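Local coordinates for protein YohF (PDB 6WON) that probably acts as an oxidoreductase of the short-chain dehydrogenase/reductase family, thought to be an acetoin dehydrogenase, built on a Rossmann fold, at residues K18-L23 against E218-V223; L24-F29 against A50-R55; I33-D38 against A56-L61; R136-T141 against A224-E229. One frame throughout, in Å; residues are numbered along the deposited sequence.

Interaction 1 of 4, residues K18-L23 against E218-V223; sequences KACALL and EIASLV
With chi1 at -62°, C20 places SG opposite its own carbonyl carbon and next to its backbone N, which brings the sulfur against the 218-223 helix; L23 takes the other course, CG anti to the backbone N (chi1 -171°), which, one turn on from C20, lays CD2 on A220 O and S221. Between these two reaching groups sits A220, whose methyl is directed at the 18-23 helix and settles on its backbone: A220 CB is 3.6 Å from A19 C, and the same CB is 3.6 Å from C20 N. A19 answers with its own methyl, A19 CB to A220 CB being 3.7 Å. Alanine suits position 220 because the CA atoms of C20 and A220 are only 4.6 Å apart and a methyl fills that narrow gap; at A19 an equally small methyl can meet A220 CB directly.

On one flank C20 SG lies against the branched end of V223, with V223 CG2 at 3.9 Å and CB and CG1 scarcely farther, and the sulfur thus meets the whole isopropyl group. On the other, L23 CD2 rests 3.6 Å from A220 O. The axes of the two short helical segments come within 8.3 Å and cross at -46°. S221 turns its CB away, and its OG is hydrogen-bonded to W225 NE1 of the second subunit, while I219, L222 and V223 pack on strand 178-185. Across the contact itself the chemistry is apolar, methyls, a thiol and backbone surface, which implies cohesion by close fit and probably partial exclusion of water; between these two segments no hydrogen bond sets the spacing.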
loop_
_atom_site.group_PDB
_atom_site.type_symbol
_atom_site.label_atom_id
_atom_site.label_comp_id
_atom_site.label_asym_id
_atom_site.label_seq_id
_atom_site.Cartn_x
_atom_site.Cartn_y
_atom_site.Cartn_z
ATOM N N LYS B 18 -4.100 25.757 -13.319
ATOM C CA LYS B 18 -4.330 26.410 -14.607
ATOM C C LYS B 18 -4.374 25.394 -15.747
ATOM O O LYS B 18 -5.252 25.456 -16.621
ATOM C CB LYS B 18 -3.241 27.449 -14.860
ATOM C CG LYS B 18 -3.251 28.033 -16.263
ATOM C CD LYS B 18 -2.149 29.068 -16.412
ATOM C CE LYS B 18 -2.140 29.662 -17.812
ATOM N NZ LYS B 18 -1.116 30.736 -17.937
ATOM N N ALA B 19 -3.420 24.457 -15.761
ATOM C CA ALA B 19 -3.410 23.436 -16.803
ATOM C C ALA B 19 -4.708 22.627 -16.801
ATOM O O ALA B 19 -5.293 22.386 -17.864
ATOM C CB ALA B 19 -2.180 22.533 -16.639
ATOM N N CYS B 20 -5.194 22.226 -15.617
ATOM C CA CYS B 20 -6.480 21.526 -15.539
ATOM C C CYS B 20 -7.612 22.386 -16.075
ATOM O O CYS B 20 -8.448 21.918 -16.861
ATOM C CB CYS B 20 -6.784 21.094 -14.095
ATOM S SG CYS B 20 -5.594 19.931 -13.373
ATOM N N ALA B 21 -7.667 23.647 -15.650
ATOM C CA ALA B 21 -8.778 24.499 -16.061
ATOM C C ALA B 21 -8.821 24.657 -17.575
ATOM O O ALA B 21 -9.898 24.616 -18.186
ATOM C CB ALA B 21 -8.672 25.864 -15.381
ATOM N N LEU B 22 -7.661 24.842 -18.199
ATOM C CA LEU B 22 -7.624 25.085 -19.635
ATOM C C LEU B 22 -7.928 23.812 -20.421
ATOM O O LEU B 22 -8.601 23.859 -21.457
ATOM C CB LEU B 22 -6.261 25.657 -20.025
ATOM C CG LEU B 22 -5.993 27.110 -19.591
ATOM C CD1 LEU B 22 -4.672 27.604 -20.183
ATOM C CD2 LEU B 22 -7.121 28.027 -20.012
ATOM N N LEU B 23 -7.437 22.666 -19.956
ATOM C CA LEU B 23 -7.743 21.431 -20.662
ATOM C C LEU B 23 -9.224 21.098 -20.553
ATOM O O LEU B 23 -9.843 20.671 -21.537
ATOM C CB LEU B 23 -6.886 20.293 -20.125
ATOM C CG LEU B 23 -6.927 18.981 -20.895
ATOM C CD1 LEU B 23 -6.766 19.194 -22.434
ATOM C CD2 LEU B 23 -5.849 18.067 -20.346
ATOM N N GLU B 218 1.221 17.053 -17.746
ATOM C CA GLU B 218 1.264 15.634 -17.397
ATOM C C GLU B 218 0.399 15.297 -16.183
ATOM O O GLU B 218 0.073 14.118 -15.974
ATOM C CB GLU B 218 2.728 15.182 -17.189
ATOM C CG GLU B 218 3.464 14.987 -18.527
ATOM C CD GLU B 218 5.000 14.919 -18.435
ATOM O OE1 GLU B 218 5.608 15.473 -17.488
ATOM O OE2 GLU B 218 5.597 14.308 -19.350
ATOM N N ILE B 219 0.007 16.286 -15.379
ATOM C CA ILE B 219 -1.036 16.056 -14.374
ATOM C C ILE B 219 -2.418 16.330 -14.949
ATOM O O ILE B 219 -3.354 15.546 -14.764
ATOM C CB ILE B 219 -0.788 16.921 -13.122
ATOM C CG1 ILE B 219 0.609 16.687 -12.562
ATOM C CG2 ILE B 219 -1.845 16.617 -12.069
ATOM C CD1 ILE B 219 0.869 15.222 -12.219
ATOM N N ALA B 220 -2.565 17.467 -15.632
ATOM C CA ALA B 220 -3.861 17.859 -16.180
ATOM C C ALA B 220 -4.447 16.774 -17.084
ATOM O O ALA B 220 -5.655 16.521 -17.055
ATOM C CB ALA B 220 -3.719 19.180 -16.937
ATOM N N SER B 221 -3.603 16.104 -17.870
ATOM C CA SER B 221 -4.113 15.093 -18.792
ATOM C C SER B 221 -4.869 13.990 -18.055
ATOM O O SER B 221 -5.943 13.558 -18.496
ATOM C CB SER B 221 -2.962 14.507 -19.605
ATOM O OG SER B 221 -3.455 13.554 -20.531
ATOM N N LEU B 222 -4.336 13.529 -16.923
ATOM C CA LEU B 222 -5.026 12.491 -16.168
ATOM C C LEU B 222 -6.289 13.034 -15.517
ATOM O O LEU B 222 -7.334 12.369 -15.519
ATOM C CB LEU B 222 -4.103 11.898 -15.108
ATOM C CG LEU B 222 -4.775 10.782 -14.299
ATOM C CD1 LEU B 222 -5.169 9.624 -15.227
ATOM C CD2 LEU B 222 -3.886 10.278 -13.143
ATOM N N VAL B 223 -6.209 14.235 -14.940
ATOM C CA VAL B 223 -7.394 14.870 -14.370
ATOM C C VAL B 223 -8.504 14.961 -15.413
ATOM O O VAL B 223 -9.674 14.666 -15.125
ATOM C CB VAL B 223 -7.036 16.257 -13.803
ATOM C CG1 VAL B 223 -8.311 17.016 -13.444
ATOM C CG2 VAL B 223 -6.118 16.123 -12.572
#

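Interaction 2 of 4, residues L24-F29 against A50-R55; sequences LAQNGF and AQFGVR
The F52 ring has Q26 over one face: Q26 CB stands 3.7 Å from the ring centroid and only 6° off the normal, a CH-pi contact, and Q26 CG comes to 3.5 Å from F52 CE1. A25 CB approaches F52 CD2 obliquely. At the edge of the F29 ring, in its plane, lies L24 O. Because the glutamine chain is extended, with CG anti to the backbone N (chi1 -173°), its terminal amide runs on past the F52 rim almost parallel to the ring, the planes 4° apart. A long flexible residue suits this exposed spot, offering methylenes to the ring while its amide continues outward.

V54 is the second apolar piece. V54 CG2 packs at 3.7 Å from A25 CB and at 3.4 Å from F29 O, and V54 CG1 covers the carbonyl carbon of G28. Water 1 joins the backbones, donating to A25 O at 2.9 Å and to F52 O at 2.7 Å, although other acceptors may compete for its protons. G28, with positive phi, ends its helix in a Schellman motif; glycine, having no side chain, accommodates these backbone angles. G53 closes a type I turn begun at A50.

The contact thus lies at the surface, where the C-terminal end of helix 15-27 meets the loop joining helix 39-50 to strand 56-60; A25 packs on I31 and V54 on D30, both of strand 30-35, and L24 reaches strand 6-9.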
loop_
_atom_site.group_PDB
_atom_site.type_symbol
_atom_site.label_atom_id
_atom_site.label_comp_id
_atom_site.label_asym_id
_atom_site.label_seq_id
_atom_site.Cartn_x
_atom_site.Cartn_y
_atom_site.Cartn_z
ATOM N N LEU B 24 -9.818 21.324 -19.378
ATOM C CA LEU B 24 -11.240 21.050 -19.213
ATOM C C LEU B 24 -12.075 21.994 -20.066
ATOM O O LEU B 24 -13.050 21.568 -20.695
ATOM C CB LEU B 24 -11.637 21.155 -17.735
ATOM C CG LEU B 24 -11.072 20.054 -16.828
ATOM C CD1 LEU B 24 -11.346 20.324 -15.331
ATOM C CD2 LEU B 24 -11.584 18.676 -17.259
ATOM N N ALA B 25 -11.693 23.275 -20.122
ATOM C CA ALA B 25 -12.332 24.206 -21.051
ATOM C C ALA B 25 -12.197 23.717 -22.492
ATOM O O ALA B 25 -13.178 23.668 -23.241
ATOM C CB ALA B 25 -11.723 25.603 -20.890
ATOM N N GLN B 26 -10.985 23.329 -22.895
ATOM C CA GLN B 26 -10.809 22.780 -24.236
ATOM C C GLN B 26 -11.683 21.550 -24.462
ATOM O O GLN B 26 -12.140 21.314 -25.584
ATOM C CB GLN B 26 -9.340 22.441 -24.478
ATOM C CG GLN B 26 -9.019 22.026 -25.913
ATOM C CD GLN B 26 -7.552 21.678 -26.091
ATOM O OE1 GLN B 26 -6.734 21.922 -25.206
ATOM N NE2 GLN B 26 -7.217 21.104 -27.228
ATOM N N ASN B 27 -11.940 20.766 -23.416
ATOM C CA ASN B 27 -12.777 19.579 -23.555
ATOM C C ASN B 27 -14.270 19.886 -23.474
ATOM O O ASN B 27 -15.083 18.978 -23.683
ATOM C CB ASN B 27 -12.381 18.537 -22.501
ATOM C CG ASN B 27 -11.111 17.763 -22.897
ATOM O OD1 ASN B 27 -10.558 17.971 -23.986
ATOM N ND2 ASN B 27 -10.638 16.886 -22.006
ATOM N N GLY B 28 -14.653 21.135 -23.192
ATOM C CA GLY B 28 -16.043 21.543 -23.301
ATOM C C GLY B 28 -16.741 21.910 -22.008
ATOM O O GLY B 28 -17.962 22.107 -22.001
ATOM N N PHE B 29 -16.001 22.015 -20.909
ATOM C CA PHE B 29 -16.593 22.443 -19.648
ATOM C C PHE B 29 -16.573 23.966 -19.547
ATOM O O PHE B 29 -15.534 24.590 -19.785
ATOM C CB PHE B 29 -15.839 21.852 -18.454
ATOM C CG PHE B 29 -16.021 20.367 -18.278
ATOM C CD1 PHE B 29 -15.246 19.470 -19.005
ATOM C CD2 PHE B 29 -16.937 19.869 -17.351
ATOM C CE1 PHE B 29 -15.402 18.094 -18.825
ATOM C CE2 PHE B 29 -17.100 18.496 -17.166
ATOM C CZ PHE B 29 -16.338 17.611 -17.899
ATOM N N ALA B 50 -11.973 30.897 -22.561
ATOM C CA ALA B 50 -13.125 31.315 -23.351
ATOM C C ALA B 50 -12.864 31.235 -24.847
ATOM O O ALA B 50 -13.816 31.259 -25.633
ATOM C CB ALA B 50 -13.532 32.737 -22.967
ATOM N N GLN B 51 -11.602 31.160 -25.263
ATOM C CA GLN B 51 -11.307 30.934 -26.671
ATOM C C GLN B 51 -11.729 29.543 -27.132
ATOM O O GLN B 51 -11.788 29.300 -28.342
ATOM C CB GLN B 51 -9.813 31.160 -26.928
ATOM C CG GLN B 51 -9.370 32.609 -26.695
ATOM C CD GLN B 51 -7.861 32.763 -26.601
ATOM O OE1 GLN B 51 -7.111 31.795 -26.750
ATOM N NE2 GLN B 51 -7.407 33.988 -26.345
ATOM N N PHE B 52 -12.032 28.633 -26.206
ATOM C CA PHE B 52 -12.530 27.311 -26.555
ATOM C C PHE B 52 -14.049 27.266 -26.651
ATOM O O PHE B 52 -14.614 26.172 -26.740
ATOM C CB PHE B 52 -12.038 26.276 -25.545
ATOM C CG PHE B 52 -10.536 26.113 -25.528
ATOM C CD1 PHE B 52 -9.866 25.603 -26.631
ATOM C CD2 PHE B 52 -9.799 26.472 -24.414
ATOM C CE1 PHE B 52 -8.485 25.450 -26.623
ATOM C CE2 PHE B 52 -8.422 26.325 -24.402
ATOM C CZ PHE B 52 -7.764 25.811 -25.505
ATOM N N GLY B 53 -14.719 28.421 -26.651
ATOM C CA GLY B 53 -16.165 28.449 -26.783
ATOM C C GLY B 53 -16.936 28.041 -25.546
ATOM O O GLY B 53 -18.053 27.527 -25.664
ATOM N N VAL B 54 -16.371 28.248 -24.358
ATOM C CA VAL B 54 -17.036 27.954 -23.094
ATOM C C VAL B 54 -17.024 29.208 -22.225
ATOM O O VAL B 54 -16.271 30.153 -22.459
ATOM C CB VAL B 54 -16.382 26.783 -22.319
ATOM C CG1 VAL B 54 -16.484 25.465 -23.093
ATOM C CG2 VAL B 54 -14.934 27.108 -21.984
ATOM N N ARG B 55 -17.861 29.183 -21.191
ATOM C CA ARG B 55 -17.856 30.223 -20.175
ATOM C C ARG B 55 -16.689 30.007 -19.222
ATOM O O ARG B 55 -16.338 28.876 -18.891
ATOM C CB ARG B 55 -19.149 30.198 -19.363
ATOM C CG ARG B 55 -20.289 30.998 -19.879
ATOM C CD ARG B 55 -21.414 30.937 -18.856
ATOM N NE ARG B 55 -21.217 31.918 -17.791
ATOM C CZ ARG B 55 -21.912 31.948 -16.658
ATOM N NH1 ARG B 55 -22.851 31.032 -16.424
ATOM N NH2 ARG B 55 -21.669 32.897 -15.765
HETATM O O HOH W 1 -14.328 23.583 -25.875
#

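Interaction 3 of 4, residues I33-D38 against A56-L61; sequences ITWHSD and AETIHL
Strands 33-35 and 56-60 run parallel, their short axes 4.6 Å apart and inclined by 25°, with I33 N giving to E57 O, I59 N to I33 O, W35 N to I59 O and L61 N to W35 O. That last acceptor is gripped twice: H60 ND1 also donates to W35 O at 3.2 Å, from the opposite face of the carbonyl plane to L61 N, and this bond is bent.

W35 places its ring across the neighbouring strand, CG lying between backbone N and carbonyl carbon (chi1 56°). H60 CA then sits over the five-membered ring of W35, 3.9 Å from its centroid, and H60 CB touches W35 CZ2; the side chains cross at about a right angle, but their ring planes meet at 46°, an oblique pair that is neither stack nor edge-to-face. A flat indole suits this role, covering backbone with its face yet keeping a polar edge. There, water 2 accepts from W35 NE1 at 3.0 Å and also bonds T58 OG1 at 3.0 Å. Beta-branched I33, T34, T58 and I59 suit extended strands, where alternate side chains pack on opposite faces: I33 CB lies 3.9 Å from T58 CG2 on one, while T34 and I59 meet through their CG2 methyls on the other. L61 CD2 approaches T34 OG1, which is bonded to A11 N.

Strand 56-60 is outermost in the chain's sheet; helix 39-50, the crossover of this beta-alpha-beta unit, covers the face of I33 and W35, and helix 71-80 that of T34 and I59.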
loop_
_atom_site.group_PDB
_atom_site.type_symbol
_atom_site.label_atom_id
_atom_site.label_comp_id
_atom_site.label_asym_id
_atom_site.label_seq_id
_atom_site.Cartn_x
_atom_site.Cartn_y
_atom_site.Cartn_z
ATOM N N ILE B 33 -12.767 29.396 -11.962
ATOM C CA ILE B 33 -11.361 29.596 -11.619
ATOM C C ILE B 33 -11.299 30.343 -10.293
ATOM O O ILE B 33 -11.916 31.403 -10.155
ATOM C CB ILE B 33 -10.637 30.393 -12.725
ATOM C CG1 ILE B 33 -10.467 29.555 -13.989
ATOM C CG2 ILE B 33 -9.304 30.948 -12.243
ATOM C CD1 ILE B 33 -10.629 30.371 -15.278
ATOM N N THR B 34 -10.561 29.807 -9.319
ATOM C CA THR B 34 -10.315 30.553 -8.087
ATOM C C THR B 34 -8.841 30.921 -7.984
ATOM O O THR B 34 -7.969 30.241 -8.536
ATOM C CB THR B 34 -10.759 29.793 -6.825
ATOM O OG1 THR B 34 -9.728 28.881 -6.384
ATOM C CG2 THR B 34 -12.047 29.045 -7.080
ATOM N N TRP B 35 -8.576 32.024 -7.279
ATOM C CA TRP B 35 -7.233 32.559 -7.129
ATOM C C TRP B 35 -7.062 33.131 -5.727
ATOM O O TRP B 35 -7.998 33.691 -5.140
ATOM C CB TRP B 35 -6.940 33.647 -8.177
ATOM C CG TRP B 35 -7.932 34.786 -8.186
ATOM C CD1 TRP B 35 -9.110 34.840 -8.874
ATOM C CD2 TRP B 35 -7.817 36.041 -7.492
ATOM N NE1 TRP B 35 -9.737 36.043 -8.650
ATOM C CE2 TRP B 35 -8.969 36.798 -7.804
ATOM C CE3 TRP B 35 -6.858 36.593 -6.628
ATOM C CZ2 TRP B 35 -9.191 38.079 -7.287
ATOM C CZ3 TRP B 35 -7.081 37.873 -6.114
ATOM C CH2 TRP B 35 -8.240 38.597 -6.444
ATOM N N HIS B 36 -5.870 33.004 -5.190
ATOM C CA HIS B 36 -5.573 33.472 -3.869
ATOM C C HIS B 36 -5.026 34.895 -3.879
ATOM O O HIS B 36 -5.580 35.712 -3.264
ATOM C CB HIS B 36 -4.646 32.535 -3.177
ATOM C CG HIS B 36 -4.192 33.015 -1.845
ATOM N ND1 HIS B 36 -4.942 32.881 -0.708
ATOM C CD2 HIS B 36 -3.060 33.642 -1.475
ATOM C CE1 HIS B 36 -4.289 33.395 0.305
ATOM N NE2 HIS B 36 -3.148 33.872 -0.136
ATOM N N SER B 37 -4.000 35.171 -4.645
ATOM C CA SER B 37 -3.479 36.526 -4.756
ATOM C C SER B 37 -3.121 36.957 -6.171
ATOM O O SER B 37 -2.866 38.150 -6.378
ATOM C CB SER B 37 -2.239 36.698 -3.865
ATOM O OG SER B 37 -1.117 36.126 -4.493
ATOM N N ASP B 38 -3.104 36.047 -7.145
ATOM C CA ASP B 38 -2.696 36.376 -8.514
ATOM C C ASP B 38 -3.947 36.512 -9.378
ATOM O O ASP B 38 -4.294 35.632 -10.172
ATOM C CB ASP B 38 -1.745 35.317 -9.066
ATOM C CG ASP B 38 -1.281 35.629 -10.491
ATOM O OD1 ASP B 38 -1.515 36.754 -10.986
ATOM O OD2 ASP B 38 -0.685 34.733 -11.123
ATOM N N ALA B 56 -16.104 31.106 -18.760
ATOM C CA ALA B 56 -15.107 31.048 -17.697
ATOM C C ALA B 56 -15.384 32.180 -16.723
ATOM O O ALA B 56 -15.591 33.326 -17.142
ATOM C CB ALA B 56 -13.679 31.149 -18.247
ATOM N N GLU B 57 -15.421 31.844 -15.431
ATOM C CA GLU B 57 -15.671 32.797 -14.361
ATOM C C GLU B 57 -14.584 32.649 -13.305
ATOM O O GLU B 57 -14.142 31.534 -13.019
ATOM C CB GLU B 57 -17.049 32.575 -13.719
ATOM C CG GLU B 57 -18.232 32.814 -14.634
ATOM C CD GLU B 57 -18.485 34.297 -14.923
ATOM O OE1 GLU B 57 -17.921 35.170 -14.228
ATOM O OE2 GLU B 57 -19.256 34.588 -15.861
ATOM N N THR B 58 -14.170 33.771 -12.713
ATOM C CA THR B 58 -13.126 33.778 -11.697
ATOM C C THR B 58 -13.676 34.259 -10.355
ATOM O O THR B 58 -14.653 35.013 -10.292
ATOM C CB THR B 58 -11.945 34.679 -12.094
ATOM O OG1 THR B 58 -12.413 36.019 -12.254
ATOM C CG2 THR B 58 -11.312 34.211 -13.395
ATOM N N ILE B 59 -13.035 33.815 -9.276
ATOM C CA ILE B 59 -13.395 34.284 -7.946
ATOM C C ILE B 59 -12.175 34.168 -7.046
ATOM O O ILE B 59 -11.368 33.240 -7.175
ATOM C CB ILE B 59 -14.618 33.528 -7.368
ATOM C CG1 ILE B 59 -15.377 34.439 -6.406
ATOM C CG2 ILE B 59 -14.219 32.249 -6.647
ATOM C CD1 ILE B 59 -16.751 33.932 -6.058
ATOM N N HIS B 60 -12.024 35.160 -6.178
ATOM C CA HIS B 60 -11.033 35.115 -5.116
ATOM C C HIS B 60 -11.410 34.031 -4.116
ATOM O O HIS B 60 -12.569 33.934 -3.702
ATOM C CB HIS B 60 -10.958 36.487 -4.435
ATOM C CG HIS B 60 -10.096 36.524 -3.214
ATOM N ND1 HIS B 60 -8.779 36.116 -3.216
ATOM C CD2 HIS B 60 -10.356 36.948 -1.953
ATOM C CE1 HIS B 60 -8.272 36.272 -2.006
ATOM N NE2 HIS B 60 -9.207 36.777 -1.223
ATOM N N LEU B 61 -10.437 33.213 -3.731
ATOM C CA LEU B 61 -10.630 32.212 -2.687
ATOM C C LEU B 61 -9.501 32.349 -1.678
ATOM O O LEU B 61 -8.327 32.220 -2.041
ATOM C CB LEU B 61 -10.668 30.801 -3.279
ATOM C CG LEU B 61 -10.766 29.594 -2.339
ATOM C CD1 LEU B 61 -12.079 29.597 -1.580
ATOM C CD2 LEU B 61 -10.605 28.277 -3.138
HETATM O O HOH W 2 -12.377 37.239 -9.523
#

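Interaction 4 of 4, residues R136-T141 against A224-E229; sequences RIINIT and AWLCSE
Polar contact rests on R136, whose guanidinium reaches S228 O, just past the end of helix 216-226. R136 NH1 bonds S228 O at 3.0 Å, fairly straight (160° at the hydrogen), with the oxygen in the guanidinium plane, although the donor stands above the carbonyl plane. R136 NH2 adds a weak bond to S228 O; one from R136 NH1 to L226 O is short, weak and doubtful. The bend at chi2 (-71°) folds the long chain back to this backbone. Arginine suits the place: it presents N-H groups in one plane to S228 O, with L226 O close by, and its positive charge would probably be welcome at the C-terminal end of a helix. Within 224-229, S228 OG and S228 N both donate to W225 O, holding the turn that presents S228 O.

Apolar contact is carried by I138, two residues along the strand on the same face. I138 CD1 touches C227 SG at 3.5 Å, while I138 CG1 packs 4.0 Å from L226 CD1.

Strand 135-140 lies within the parallel sheet; the C-terminal end of helix 216-226 and the turn after it lie over this strand, while the helix also packs on strand 178-185: helix-over-sheet layering typical of the Rossmann fold of short-chain dehydrogenases.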
loop_
_atom_site.group_PDB
_atom_site.type_symbol
_atom_site.label_atom_id
_atom_site.label_comp_id
_atom_site.label_asym_id
_atom_site.label_seq_id
_atom_site.Cartn_x
_atom_site.Cartn_y
_atom_site.Cartn_z
ATOM N N ARG B 136 -18.052 14.489 -10.564
ATOM C CA ARG B 136 -16.697 13.997 -10.381
ATOM C C ARG B 136 -15.961 14.955 -9.466
ATOM O O ARG B 136 -16.049 16.172 -9.642
ATOM C CB ARG B 136 -15.946 13.885 -11.719
ATOM C CG ARG B 136 -16.709 13.146 -12.814
ATOM C CD ARG B 136 -16.810 11.638 -12.516
ATOM N NE ARG B 136 -17.562 10.932 -13.551
ATOM C CZ ARG B 136 -17.049 10.582 -14.728
ATOM N NH1 ARG B 136 -15.777 10.868 -15.021
ATOM N NH2 ARG B 136 -17.804 9.949 -15.623
ATOM N N ILE B 137 -15.227 14.409 -8.500
ATOM C CA ILE B 137 -14.401 15.215 -7.608
ATOM C C ILE B 137 -12.996 14.635 -7.616
ATOM O O ILE B 137 -12.804 13.455 -7.303
ATOM C CB ILE B 137 -14.956 15.263 -6.176
ATOM C CG1 ILE B 137 -16.320 15.960 -6.163
ATOM C CG2 ILE B 137 -13.951 15.985 -5.249
ATOM C CD1 ILE B 137 -17.051 15.872 -4.815
ATOM N N ILE B 138 -12.020 15.455 -7.985
ATOM C CA ILE B 138 -10.625 15.041 -8.020
ATOM C C ILE B 138 -9.875 15.847 -6.971
ATOM O O ILE B 138 -9.891 17.082 -7.000
ATOM C CB ILE B 138 -10.002 15.230 -9.409
ATOM C CG1 ILE B 138 -10.679 14.298 -10.423
ATOM C CG2 ILE B 138 -8.509 14.916 -9.352
ATOM C CD1 ILE B 138 -11.691 14.962 -11.323
ATOM N N ASN B 139 -9.224 15.155 -6.040
ATOM C CA ASN B 139 -8.407 15.809 -5.027
ATOM C C ASN B 139 -6.950 15.683 -5.454
ATOM O O ASN B 139 -6.440 14.565 -5.591
ATOM C CB ASN B 139 -8.621 15.182 -3.649
ATOM C CG ASN B 139 -10.028 15.387 -3.118
ATOM O OD1 ASN B 139 -10.586 16.485 -3.226
ATOM N ND2 ASN B 139 -10.612 14.328 -2.525
ATOM N N ILE B 140 -6.295 16.814 -5.707
ATOM C CA ILE B 140 -4.871 16.787 -6.017
ATOM C C ILE B 140 -4.136 16.594 -4.698
ATOM O O ILE B 140 -4.145 17.481 -3.841
ATOM C CB ILE B 140 -4.403 18.063 -6.725
ATOM C CG1 ILE B 140 -5.284 18.368 -7.940
ATOM C CG2 ILE B 140 -2.945 17.901 -7.165
ATOM C CD1 ILE B 140 -5.162 17.343 -9.045
ATOM N N THR B 141 -3.513 15.432 -4.519
ATOM C CA THR B 141 -2.719 15.238 -3.314
ATOM C C THR B 141 -1.238 15.361 -3.657
ATOM O O THR B 141 -0.784 16.449 -4.029
ATOM C CB THR B 141 -3.059 13.900 -2.654
ATOM O OG1 THR B 141 -2.727 12.828 -3.538
ATOM C CG2 THR B 141 -4.563 13.839 -2.353
ATOM N N ALA B 224 -8.154 15.358 -16.644
ATOM C CA ALA B 224 -9.147 15.391 -17.723
ATOM C C ALA B 224 -9.747 14.012 -17.978
ATOM O O ALA B 224 -10.963 13.886 -18.155
ATOM C CB ALA B 224 -8.530 15.920 -19.016
ATOM N N TRP B 225 -8.911 12.971 -18.030
ATOM C CA TRP B 225 -9.447 11.633 -18.270
ATOM C C TRP B 225 -10.444 11.240 -17.185
ATOM O O TRP B 225 -11.500 10.674 -17.484
ATOM C CB TRP B 225 -8.327 10.591 -18.364
ATOM C CG TRP B 225 -8.917 9.209 -18.550
ATOM C CD1 TRP B 225 -9.383 8.665 -19.723
ATOM C CD2 TRP B 225 -9.166 8.229 -17.530
ATOM N NE1 TRP B 225 -9.874 7.404 -19.492
ATOM C CE2 TRP B 225 -9.765 7.117 -18.157
ATOM C CE3 TRP B 225 -8.937 8.184 -16.151
ATOM C CZ2 TRP B 225 -10.131 5.974 -17.455
ATOM C CZ3 TRP B 225 -9.303 7.041 -15.455
ATOM C CH2 TRP B 225 -9.893 5.954 -16.108
ATOM N N LEU B 226 -10.135 11.553 -15.923
ATOM C CA LEU B 226 -11.040 11.252 -14.816
ATOM C C LEU B 226 -12.375 11.981 -14.931
ATOM O O LEU B 226 -13.361 11.549 -14.321
ATOM C CB LEU B 226 -10.373 11.607 -13.492
ATOM C CG LEU B 226 -9.268 10.641 -13.045
ATOM C CD1 LEU B 226 -8.502 11.212 -11.880
ATOM C CD2 LEU B 226 -9.852 9.275 -12.676
ATOM N N CYS B 227 -12.433 13.075 -15.684
ATOM C CA CYS B 227 -13.690 13.773 -15.925
ATOM C C CYS B 227 -14.409 13.282 -17.172
ATOM O O CYS B 227 -15.488 13.797 -17.489
ATOM C CB CYS B 227 -13.448 15.287 -16.033
ATOM S SG CYS B 227 -12.706 15.985 -14.550
ATOM N N SER B 228 -13.849 12.306 -17.879
ATOM C CA SER B 228 -14.410 11.828 -19.132
ATOM C C SER B 228 -15.313 10.614 -18.902
ATOM O O SER B 228 -15.293 9.982 -17.843
ATOM C CB SER B 228 -13.285 11.480 -20.102
ATOM O OG SER B 228 -12.822 10.181 -19.811
ATOM N N GLU B 229 -16.114 10.299 -19.927
ATOM C CA GLU B 229 -17.030 9.164 -19.864
ATOM C C GLU B 229 -16.297 7.850 -19.640
ATOM O O GLU B 229 -16.846 6.938 -19.012
ATOM C CB GLU B 229 -17.852 9.088 -21.153
ATOM C CG GLU B 229 -17.011 8.884 -22.416
ATOM C CD GLU B 229 -16.719 7.413 -22.717
ATOM O OE1 GLU B 229 -17.581 6.549 -22.423
ATOM O OE2 GLU B 229 -15.612 7.119 -23.231
#

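In the fold
Interactions 1, 2 and 4 form a connected group, while interaction 3 lies toward one edge of the sheet. Helix 15-27 serves interactions 1 and 2, and helix 216-226 serves 1 and 4; centres are about 13 Å apart for 1 and 2 and about 10 Å for 1 and 4. Interactions 3 and 4 reach the same seven-stranded parallel sheet about 20 Å apart, centre to centre. Along the chain, interactions 2 and 3 fall between the segments of 1, interleaved with each other, whereas 1 and 4 alternate. Early and late parts of the Rossmann fold are thereby joined, and residues of interactions 1 and 4 on helix 216-226 and just after it contact the second subunit.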